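Local coordinates for peroxisomal acyl-CoA oxidase 1A (Solanum lycopersicum, PDB 2FON), which probably catalyses the FAD-dependent oxidation of acyl-CoA thioesters to enoyl-CoA, the first step of peroxisomal beta-oxidation, with oxygen as electron acceptor, at residues 51-56 with 105-110; 311-316 with 626-631; 481-486 with 506-511. All blocks are in the same frame, centred on the assembly; numbering follows the deposited sequence.

How the interactions relate
Interactions 1 and 2 are neighbours, with centres about 13 Å apart, and they touch. Asp55 OD1 of interaction 1 lies 3.0 Å from Asn627 ND2 of interaction 2, a probable hydrogen bond. The ring atom Phe51 CE1 packs beside the same amide, and Arg110 CD lies 4.0 Å from Leu313 CD2. Interaction 3 stands apart: its centre is about 43 Å from that of interaction 1 and about 37 Å from that of interaction 2. Its two segments fall in sequence between residues 316 and 626, so interaction 2 spans them. All three contacts are structural packing away from the annotated FAD-binding residues and the predicted proton acceptor, Glu443.

Interaction 1 of 3, residues 51-56 with 105-110; sequences FELTDR and ATMLRR
Met107 reaches from helix 102-112 to helix 48-62 and meets Leu53 and Thr54. The tight part of the contact is apolar. Leu53 CD2 rests on the Met107 side chain, 3.3 Å from CG and 4.0 Å from SD. The two side chains cross obliquely. Leu53 starts out along the flank of its helix, and its CG stands opposite the backbone N (chi1 -172°), which carries the methyl end nearer to the methionine. Met107 points at the other helix from the start. Its chain bends at the second torsion (chi2 48°), and the SD-CE end is modelled beside Thr54, but CE lies too close to Thr54 OG1, so the exact place of that methyl is doubtful. The threonine hydroxyl has its polar partner in its own helix, the backbone O of Asp50.

The solvent side is different in kind. Glu52 and Arg56 are exposed and do not touch segment 105-110. Arg56 grips Glu52 side-on with NE and NH2, both directed to OE1. The bond from Arg56 NH2 to Glu52 OE1 is 2.9 Å long, with an N-H...O angle of 156°, and uses the syn lone pair of the carboxylate. Arg56 NH1 makes a second salt bridge, to Glu104 of helix 102-112. Charges thus tie the two helices together at the surface, while Leu53, a buried residue, packs on Met107. Leu108 adds to the packing against Ile57, Leu60 and Val61. The arrangement is plain helix-helix packing, an apolar seam with a charged margin, within the helical N-terminal region of the acyl-CoA oxidase family.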
loop_
_atom_site.group_PDB
_atom_site.type_symbol
_atom_site.label_atom_id
_atom_site.label_comp_id
_atom_site.label_asym_id
_atom_site.label_seq_id
_atom_site.Cartn_x
_atom_site.Cartn_y
_atom_site.Cartn_z
ATOM N N PHE B 51 27.612 16.400 1.336
ATOM C CA PHE B 51 26.822 17.230 0.460
ATOM C C PHE B 51 27.544 17.567 -0.845
ATOM O O PHE B 51 26.941 17.448 -1.915
ATOM C CB PHE B 51 26.437 18.525 1.152
ATOM C CG PHE B 51 25.703 19.451 0.266
ATOM C CD1 PHE B 51 24.409 19.156 -0.101
ATOM C CD2 PHE B 51 26.344 20.604 -0.240
ATOM C CE1 PHE B 51 23.737 20.001 -0.939
ATOM C CE2 PHE B 51 25.701 21.468 -1.098
ATOM C CZ PHE B 51 24.396 21.187 -1.454
ATOM N N GLU B 52 28.803 17.999 -0.742
ATOM C CA GLU B 52 29.640 18.229 -1.893
ATOM C C GLU B 52 29.623 17.033 -2.857
ATOM O O GLU B 52 29.581 17.205 -4.077
ATOM C CB GLU B 52 31.078 18.499 -1.428
ATOM C CG GLU B 52 31.970 19.269 -2.418
ATOM C CD GLU B 52 32.461 18.454 -3.641
ATOM O OE1 GLU B 52 32.555 17.188 -3.608
ATOM O OE2 GLU B 52 32.791 19.110 -4.661
ATOM N N LEU B 53 29.661 15.830 -2.292
ATOM C CA LEU B 53 29.771 14.597 -3.058
ATOM C C LEU B 53 28.414 14.203 -3.613
ATOM O O LEU B 53 28.290 13.843 -4.788
ATOM C CB LEU B 53 30.312 13.493 -2.155
ATOM C CG LEU B 53 30.705 12.138 -2.742
ATOM C CD1 LEU B 53 31.938 11.616 -2.012
ATOM C CD2 LEU B 53 29.538 11.082 -2.665
ATOM N N THR B 54 27.384 14.272 -2.780
ATOM C CA THR B 54 26.070 14.045 -3.312
ATOM C C THR B 54 25.812 15.045 -4.441
ATOM O O THR B 54 25.417 14.649 -5.549
ATOM C CB THR B 54 24.982 14.149 -2.242
ATOM O OG1 THR B 54 25.288 13.245 -1.179
ATOM C CG2 THR B 54 23.627 13.780 -2.816
ATOM N N ASP B 55 26.070 16.324 -4.196
ATOM C CA ASP B 55 25.669 17.317 -5.178
ATOM C C ASP B 55 26.328 17.166 -6.550
ATOM O O ASP B 55 25.695 17.387 -7.586
ATOM C CB ASP B 55 25.918 18.728 -4.659
ATOM C CG ASP B 55 25.263 19.777 -5.517
ATOM O OD1 ASP B 55 24.032 19.668 -5.732
ATOM O OD2 ASP B 55 25.976 20.709 -5.969
ATOM N N ARG B 56 27.601 16.798 -6.553
ATOM C CA ARG B 56 28.355 16.765 -7.791
ATOM C C ARG B 56 28.072 15.454 -8.559
ATOM O O ARG B 56 28.168 15.425 -9.784
ATOM C CB ARG B 56 29.851 16.984 -7.490
ATOM C CG ARG B 56 30.864 16.385 -8.481
ATOM C CD ARG B 56 32.330 16.741 -8.070
ATOM N NE ARG B 56 32.678 16.298 -6.707
ATOM C CZ ARG B 56 33.018 15.045 -6.376
ATOM N NH1 ARG B 56 33.102 14.076 -7.295
ATOM N NH2 ARG B 56 33.282 14.771 -5.106
ATOM N N ALA B 105 31.393 5.839 -6.534
ATOM C CA ALA B 105 30.708 4.861 -7.346
ATOM C C ALA B 105 29.421 4.395 -6.708
ATOM O O ALA B 105 28.435 4.102 -7.413
ATOM C CB ALA B 105 31.598 3.682 -7.600
ATOM N N THR B 106 29.390 4.291 -5.386
ATOM C CA THR B 106 28.090 3.937 -4.761
ATOM C C THR B 106 27.012 5.012 -5.084
ATOM O O THR B 106 25.906 4.693 -5.588
ATOM C CB THR B 106 28.209 3.750 -3.232
ATOM O OG1 THR B 106 29.429 3.046 -2.930
ATOM C CG2 THR B 106 27.076 2.981 -2.727
ATOM N N MET B 107 27.365 6.260 -4.782
ATOM C CA MET B 107 26.614 7.415 -5.121
ATOM C C MET B 107 26.220 7.336 -6.596
ATOM O O MET B 107 25.043 7.445 -6.919
ATOM C CB MET B 107 27.481 8.662 -4.861
ATOM C CG MET B 107 26.812 9.851 -4.132
ATOM S SD MET B 107 25.888 9.330 -2.643
ATOM C CE MET B 107 25.927 10.778 -1.577
ATOM N N LEU B 108 27.182 7.151 -7.501
ATOM C CA LEU B 108 26.865 7.204 -8.909
ATOM C C LEU B 108 25.767 6.209 -9.236
ATOM O O LEU B 108 24.759 6.540 -9.903
ATOM C CB LEU B 108 28.063 6.966 -9.795
ATOM C CG LEU B 108 27.692 7.251 -11.246
ATOM C CD1 LEU B 108 28.743 8.018 -12.028
ATOM C CD2 LEU B 108 27.319 5.992 -11.953
ATOM N N ARG B 109 25.916 4.992 -8.760
ATOM C CA ARG B 109 24.837 4.043 -9.024
ATOM C C ARG B 109 23.534 4.466 -8.365
ATOM O O ARG B 109 22.470 4.293 -8.963
ATOM C CB ARG B 109 25.236 2.612 -8.725
ATOM C CG ARG B 109 26.073 1.986 -9.845
ATOM C CD ARG B 109 26.605 0.620 -9.485
ATOM N NE ARG B 109 27.994 0.678 -9.023
ATOM C CZ ARG B 109 28.371 0.469 -7.759
ATOM N NH1 ARG B 109 27.433 0.212 -6.844
ATOM N NH2 ARG B 109 29.666 0.537 -7.421
ATOM N N ARG B 110 23.593 5.096 -7.188
ATOM C CA ARG B 110 22.335 5.491 -6.545
ATOM C C ARG B 110 21.541 6.347 -7.520
ATOM O O ARG B 110 20.392 6.107 -7.786
ATOM C CB ARG B 110 22.581 6.230 -5.226
ATOM C CG ARG B 110 21.321 6.551 -4.454
ATOM C CD ARG B 110 21.551 7.492 -3.202
ATOM N NE ARG B 110 22.409 6.968 -2.111
ATOM C CZ ARG B 110 22.403 5.708 -1.655
ATOM N NH1 ARG B 110 21.545 4.774 -2.142
ATOM N NH2 ARG B 110 23.259 5.369 -0.689
#

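Interaction 2 of 3, residues 311-316 with 626-631; sequences ASLAMS and FNYTDH
Phe626 and Tyr628 share one first torsion: in each, CG stands opposite the carbonyl carbon (chi1 -55° and -65°). Both side chains start toward helix 297-328 and converge on Ser316. Phe626 offers its ring face. Ser316 CB sits over the ring centre, 3.7 Å from the centroid and 12° off the ring normal, which is a CH-pi contact. The backbone O of Ser316 also lies near the ring, 3.6 Å from Phe626 CE2.

Tyr628 approaches differently. Its phenol edge faces the Ser316 hydroxyl, but the model places the two oxygens too close together, and the nature of that meeting is doubtful. The apolar part of this contact comes from Leu313, one turn earlier in the helix. Leu313 CD1 comes obliquely to the ring, 4.1 Å from Tyr628 CE2. Within residues 626-631, the carbonyl oxygen of Phe626 lies over one face of the Tyr628 ring, offset toward its rim.

Other rings extend the cluster. Phe626 meets Trp44, and Tyr628 meets Tyr632. Replacing Phe626 with an alanine would probably open a gap above Ser316 CB and take away the ring that Trp44 meets here.

The two aromatics flank Asn627, which has positive phi and is the first residue to leave the preceding helix. Thr629 is the N-cap of helix 630-633, its OG1 bonded to Tyr632 N. The arrangement is a helix exit followed by an N-cap, a connection between helices 619-624 and 630-633 that packs its aromatics on the long helix 297-328 of the C-alpha1 domain.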
loop_
_atom_site.group_PDB
_atom_site.type_symbol
_atom_site.label_atom_id
_atom_site.label_comp_id
_atom_site.label_asym_id
_atom_site.label_seq_id
_atom_site.Cartn_x
_atom_site.Cartn_y
_atom_site.Cartn_z
ATOM N N ALA B 311 15.776 3.966 3.866
ATOM C CA ALA B 311 14.396 4.290 4.255
ATOM C C ALA B 311 14.197 5.779 4.271
ATOM O O ALA B 311 13.260 6.277 3.699
ATOM C CB ALA B 311 14.032 3.691 5.564
ATOM N N SER B 312 15.108 6.498 4.881
ATOM C CA SER B 312 15.030 7.905 4.817
ATOM C C SER B 312 15.116 8.352 3.366
ATOM O O SER B 312 14.527 9.367 3.004
ATOM C CB SER B 312 16.126 8.565 5.691
ATOM O OG SER B 312 17.377 8.665 5.055
ATOM N N LEU B 313 15.814 7.614 2.514
ATOM C CA LEU B 313 15.892 8.101 1.155
ATOM C C LEU B 313 14.516 7.983 0.457
ATOM O O LEU B 313 13.922 8.993 0.105
ATOM C CB LEU B 313 17.079 7.496 0.388
ATOM C CG LEU B 313 17.124 7.682 -1.132
ATOM C CD1 LEU B 313 17.607 9.038 -1.492
ATOM C CD2 LEU B 313 17.936 6.559 -1.872
ATOM N N ALA B 314 13.970 6.789 0.297
ATOM C CA ALA B 314 12.575 6.657 -0.190
ATOM C C ALA B 314 11.512 7.575 0.560
ATOM O O ALA B 314 10.720 8.245 -0.069
ATOM C CB ALA B 314 12.148 5.172 -0.181
ATOM N N MET B 315 11.481 7.626 1.882
ATOM C CA MET B 315 10.487 8.457 2.486
ATOM C C MET B 315 10.658 9.913 1.979
ATOM O O MET B 315 9.679 10.586 1.609
ATOM C CB MET B 315 10.615 8.384 3.995
ATOM C CG MET B 315 9.644 9.215 4.776
ATOM S SD MET B 315 8.052 8.376 4.722
ATOM C CE MET B 315 8.057 7.362 6.203
ATOM N N SER B 316 11.898 10.406 1.965
ATOM C CA SER B 316 12.159 11.747 1.516
ATOM C C SER B 316 11.715 11.895 0.050
ATOM O O SER B 316 11.044 12.881 -0.260
ATOM C CB SER B 316 13.638 12.128 1.701
ATOM O OG SER B 316 14.453 11.741 0.583
ATOM N N PHE B 626 16.396 18.353 0.581
ATOM C CA PHE B 626 16.875 17.028 0.142
ATOM C C PHE B 626 17.739 17.144 -1.131
ATOM O O PHE B 626 18.433 16.196 -1.545
ATOM C CB PHE B 626 15.658 16.132 -0.171
ATOM C CG PHE B 626 14.658 15.991 0.959
ATOM C CD1 PHE B 626 15.045 15.996 2.277
ATOM C CD2 PHE B 626 13.339 15.753 0.685
ATOM C CE1 PHE B 626 14.100 15.800 3.282
ATOM C CE2 PHE B 626 12.401 15.540 1.702
ATOM C CZ PHE B 626 12.777 15.562 2.974
ATOM N N ASN B 627 17.623 18.287 -1.795
ATOM C CA ASN B 627 18.446 18.573 -2.971
ATOM C C ASN B 627 18.333 17.649 -4.238
ATOM O O ASN B 627 19.275 17.531 -5.020
ATOM C CB ASN B 627 19.895 18.701 -2.525
ATOM C CG ASN B 627 20.714 19.435 -3.511
ATOM O OD1 ASN B 627 20.334 20.508 -3.989
ATOM N ND2 ASN B 627 21.844 18.858 -3.857
ATOM N N TYR B 628 17.147 17.076 -4.468
ATOM C CA TYR B 628 16.935 16.146 -5.580
ATOM C C TYR B 628 16.699 16.817 -6.880
ATOM O O TYR B 628 15.969 17.827 -6.954
ATOM C CB TYR B 628 15.708 15.341 -5.352
ATOM C CG TYR B 628 15.815 14.458 -4.190
ATOM C CD1 TYR B 628 14.762 14.383 -3.278
ATOM C CD2 TYR B 628 16.934 13.671 -4.008
ATOM C CE1 TYR B 628 14.834 13.531 -2.194
ATOM C CE2 TYR B 628 17.035 12.828 -2.915
ATOM C CZ TYR B 628 15.982 12.763 -1.993
ATOM O OH TYR B 628 16.040 11.944 -0.889
ATOM N N THR B 629 17.267 16.240 -7.918
ATOM C CA THR B 629 17.015 16.749 -9.235
ATOM C C THR B 629 15.692 16.179 -9.734
ATOM O O THR B 629 15.200 15.172 -9.257
ATOM C CB THR B 629 18.090 16.286 -10.214
ATOM O OG1 THR B 629 17.974 14.843 -10.403
ATOM C CG2 THR B 629 19.485 16.694 -9.755
ATOM N N ASP B 630 15.128 16.823 -10.741
ATOM C CA ASP B 630 13.990 16.299 -11.457
ATOM C C ASP B 630 14.291 14.918 -12.089
ATOM O O ASP B 630 13.438 14.047 -12.095
ATOM C CB ASP B 630 13.547 17.324 -12.500
ATOM C CG ASP B 630 12.728 18.454 -11.883
ATOM O OD1 ASP B 630 12.532 18.479 -10.638
ATOM O OD2 ASP B 630 12.278 19.354 -12.626
ATOM N N HIS B 631 15.494 14.718 -12.603
ATOM C CA HIS B 631 15.830 13.474 -13.161
ATOM C C HIS B 631 15.651 12.384 -12.071
ATOM O O HIS B 631 15.092 11.306 -12.319
ATOM C CB HIS B 631 17.253 13.517 -13.656
ATOM C CG HIS B 631 17.757 12.200 -14.125
ATOM N ND1 HIS B 631 18.267 11.248 -13.263
ATOM C CD2 HIS B 631 17.833 11.665 -15.367
ATOM C CE1 HIS B 631 18.630 10.181 -13.960
ATOM N NE2 HIS B 631 18.373 10.405 -15.236
#

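Interaction 3 of 3, residues 481-486 with 506-511; sequences EHLMQC and FEARSA
Leu483 packs onto Glu507, Ala508 and Ala511, so that the short helix 480-483 lies against the long helix 499-521. This is helix-on-helix packing in the C-terminal helical part of the oxidase, and it is buried. The backbones come close, with the CA atoms of Leu483 and Ala508 only 5.0 Å apart, an approach consistent with the small side chains of Ala508 and Ala511.

Leu483 points at the long helix and touches it with three carbons. Its CB lies 4.0 Å from Ala511 CB. The branch CD1 lies at the same distance from that methyl. The other branch, CD2, lies 3.8 Å from Glu507 CB and 3.7 Å from Ala508 N. The first torsion, with CG opposite the carbonyl carbon (chi1 -71°), carries CG toward the long helix, and the second (chi2 168°) orients the two methyls over it.

Glu507 meets the leucine with its aliphatic base. Its chain is extended beyond CG, and OE2 forms a salt bridge with Arg479, just ahead of the short helix. Arg512 binds the backbone O of Leu483 through NE, a polar tie beside the apolar patch. Tyr595 touches Ala508 and Cys486.

The turn behind Leu483 is held from within. The backbone O of His482 accepts from Gln485 N, and also from the side-chain amide of the same glutamine. In that second bond Gln485 NE2 stands 3.0 Å from His482 O, in the carbonyl plane and on a lone pair of the oxygen, with an N-H...O angle of 161°.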
loop_
_atom_site.group_PDB
_atom_site.type_symbol
_atom_site.label_atom_id
_atom_site.label_comp_id
_atom_site.label_asym_id
_atom_site.label_seq_id
_atom_site.Cartn_x
_atom_site.Cartn_y
_atom_site.Cartn_z
ATOM N N GLU B 481 11.311 0.664 38.469
ATOM C CA GLU B 481 10.551 0.968 39.694
ATOM C C GLU B 481 9.868 2.321 39.530
ATOM O O GLU B 481 8.668 2.461 39.779
ATOM C CB GLU B 481 11.432 0.961 40.961
ATOM N N HIS B 482 10.648 3.295 39.063
ATOM C CA HIS B 482 10.195 4.640 38.791
ATOM C C HIS B 482 9.202 4.704 37.622
ATOM O O HIS B 482 8.052 5.140 37.779
ATOM C CB HIS B 482 11.419 5.502 38.512
ATOM C CG HIS B 482 11.084 6.892 38.091
ATOM N ND1 HIS B 482 11.040 7.276 36.766
ATOM C CD2 HIS B 482 10.754 7.986 38.814
ATOM C CE1 HIS B 482 10.710 8.553 36.694
ATOM N NE2 HIS B 482 10.531 9.006 37.921
ATOM N N LEU B 483 9.644 4.275 36.441
ATOM C CA LEU B 483 8.815 4.314 35.257
ATOM C C LEU B 483 7.437 3.610 35.414
ATOM O O LEU B 483 6.454 3.988 34.761
ATOM C CB LEU B 483 9.604 3.778 34.074
ATOM C CG LEU B 483 10.738 4.642 33.519
ATOM C CD1 LEU B 483 11.602 3.898 32.575
ATOM C CD2 LEU B 483 10.245 5.885 32.822
ATOM N N MET B 484 7.361 2.606 36.281
ATOM C CA MET B 484 6.096 1.929 36.581
ATOM C C MET B 484 5.096 2.823 37.305
ATOM O O MET B 484 3.888 2.581 37.248
ATOM C CB MET B 484 6.317 0.697 37.460
ATOM C CG MET B 484 6.949 -0.484 36.794
ATOM S SD MET B 484 5.986 -0.932 35.357
ATOM C CE MET B 484 4.577 -1.780 36.108
ATOM N N GLN B 485 5.583 3.840 38.001
ATOM C CA GLN B 485 4.702 4.582 38.890
ATOM C C GLN B 485 4.629 6.113 38.654
ATOM O O GLN B 485 3.931 6.821 39.380
ATOM C CB GLN B 485 5.044 4.256 40.354
ATOM C CG GLN B 485 6.471 4.586 40.760
ATOM C CD GLN B 485 6.700 6.074 41.096
ATOM O OE1 GLN B 485 6.193 6.606 42.113
ATOM N NE2 GLN B 485 7.502 6.740 40.270
ATOM N N CYS B 486 5.341 6.631 37.660
ATOM C CA CYS B 486 5.243 8.056 37.391
ATOM C C CYS B 486 3.950 8.449 36.633
ATOM O O CYS B 486 3.135 7.611 36.227
ATOM C CB CYS B 486 6.521 8.611 36.728
ATOM S SG CYS B 486 7.183 7.733 35.258
ATOM N N PHE B 506 7.803 8.339 26.475
ATOM C CA PHE B 506 8.077 7.178 25.651
ATOM C C PHE B 506 8.739 6.024 26.405
ATOM O O PHE B 506 8.510 4.839 26.113
ATOM C CB PHE B 506 8.909 7.595 24.448
ATOM C CG PHE B 506 8.089 8.100 23.311
ATOM C CD1 PHE B 506 7.688 9.430 23.264
ATOM C CD2 PHE B 506 7.673 7.239 22.322
ATOM C CE1 PHE B 506 6.880 9.887 22.237
ATOM C CE2 PHE B 506 6.864 7.689 21.283
ATOM C CZ PHE B 506 6.477 9.012 21.247
ATOM N N GLU B 507 9.569 6.398 27.376
ATOM C CA GLU B 507 10.246 5.458 28.252
ATOM C C GLU B 507 9.230 4.727 29.095
ATOM O O GLU B 507 9.247 3.501 29.167
ATOM C CB GLU B 507 11.255 6.191 29.127
ATOM C CG GLU B 507 12.545 6.574 28.380
ATOM C CD GLU B 507 13.635 7.203 29.267
ATOM O OE1 GLU B 507 14.781 7.292 28.796
ATOM O OE2 GLU B 507 13.386 7.625 30.427
ATOM N N ALA B 508 8.306 5.477 29.688
ATOM C CA ALA B 508 7.286 4.893 30.563
ATOM C C ALA B 508 6.474 3.881 29.780
ATOM O O ALA B 508 6.427 2.696 30.120
ATOM C CB ALA B 508 6.388 5.970 31.134
ATOM N N ARG B 509 5.876 4.359 28.701
ATOM C CA ARG B 509 5.106 3.528 27.821
ATOM C C ARG B 509 5.798 2.186 27.514
ATOM O O ARG B 509 5.183 1.111 27.611
ATOM C CB ARG B 509 4.859 4.281 26.527
ATOM C CG ARG B 509 4.159 3.426 25.479
ATOM C CD ARG B 509 4.656 3.775 24.139
ATOM N NE ARG B 509 3.849 3.223 23.082
ATOM C CZ ARG B 509 4.219 3.308 21.803
ATOM N NH1 ARG B 509 5.347 3.947 21.495
ATOM N NH2 ARG B 509 3.478 2.758 20.833
ATOM N N SER B 510 7.069 2.258 27.122
ATOM C CA SER B 510 7.770 1.075 26.700
ATOM C C SER B 510 8.041 0.155 27.896
ATOM O O SER B 510 7.708 -1.041 27.872
ATOM C CB SER B 510 9.042 1.461 25.944
ATOM O OG SER B 510 9.818 0.310 25.663
ATOM N N ALA B 511 8.597 0.723 28.959
ATOM C CA ALA B 511 8.788 -0.033 30.199
ATOM C C ALA B 511 7.491 -0.692 30.573
ATOM O O ALA B 511 7.420 -1.902 30.715
ATOM C CB ALA B 511 9.272 0.860 31.319
#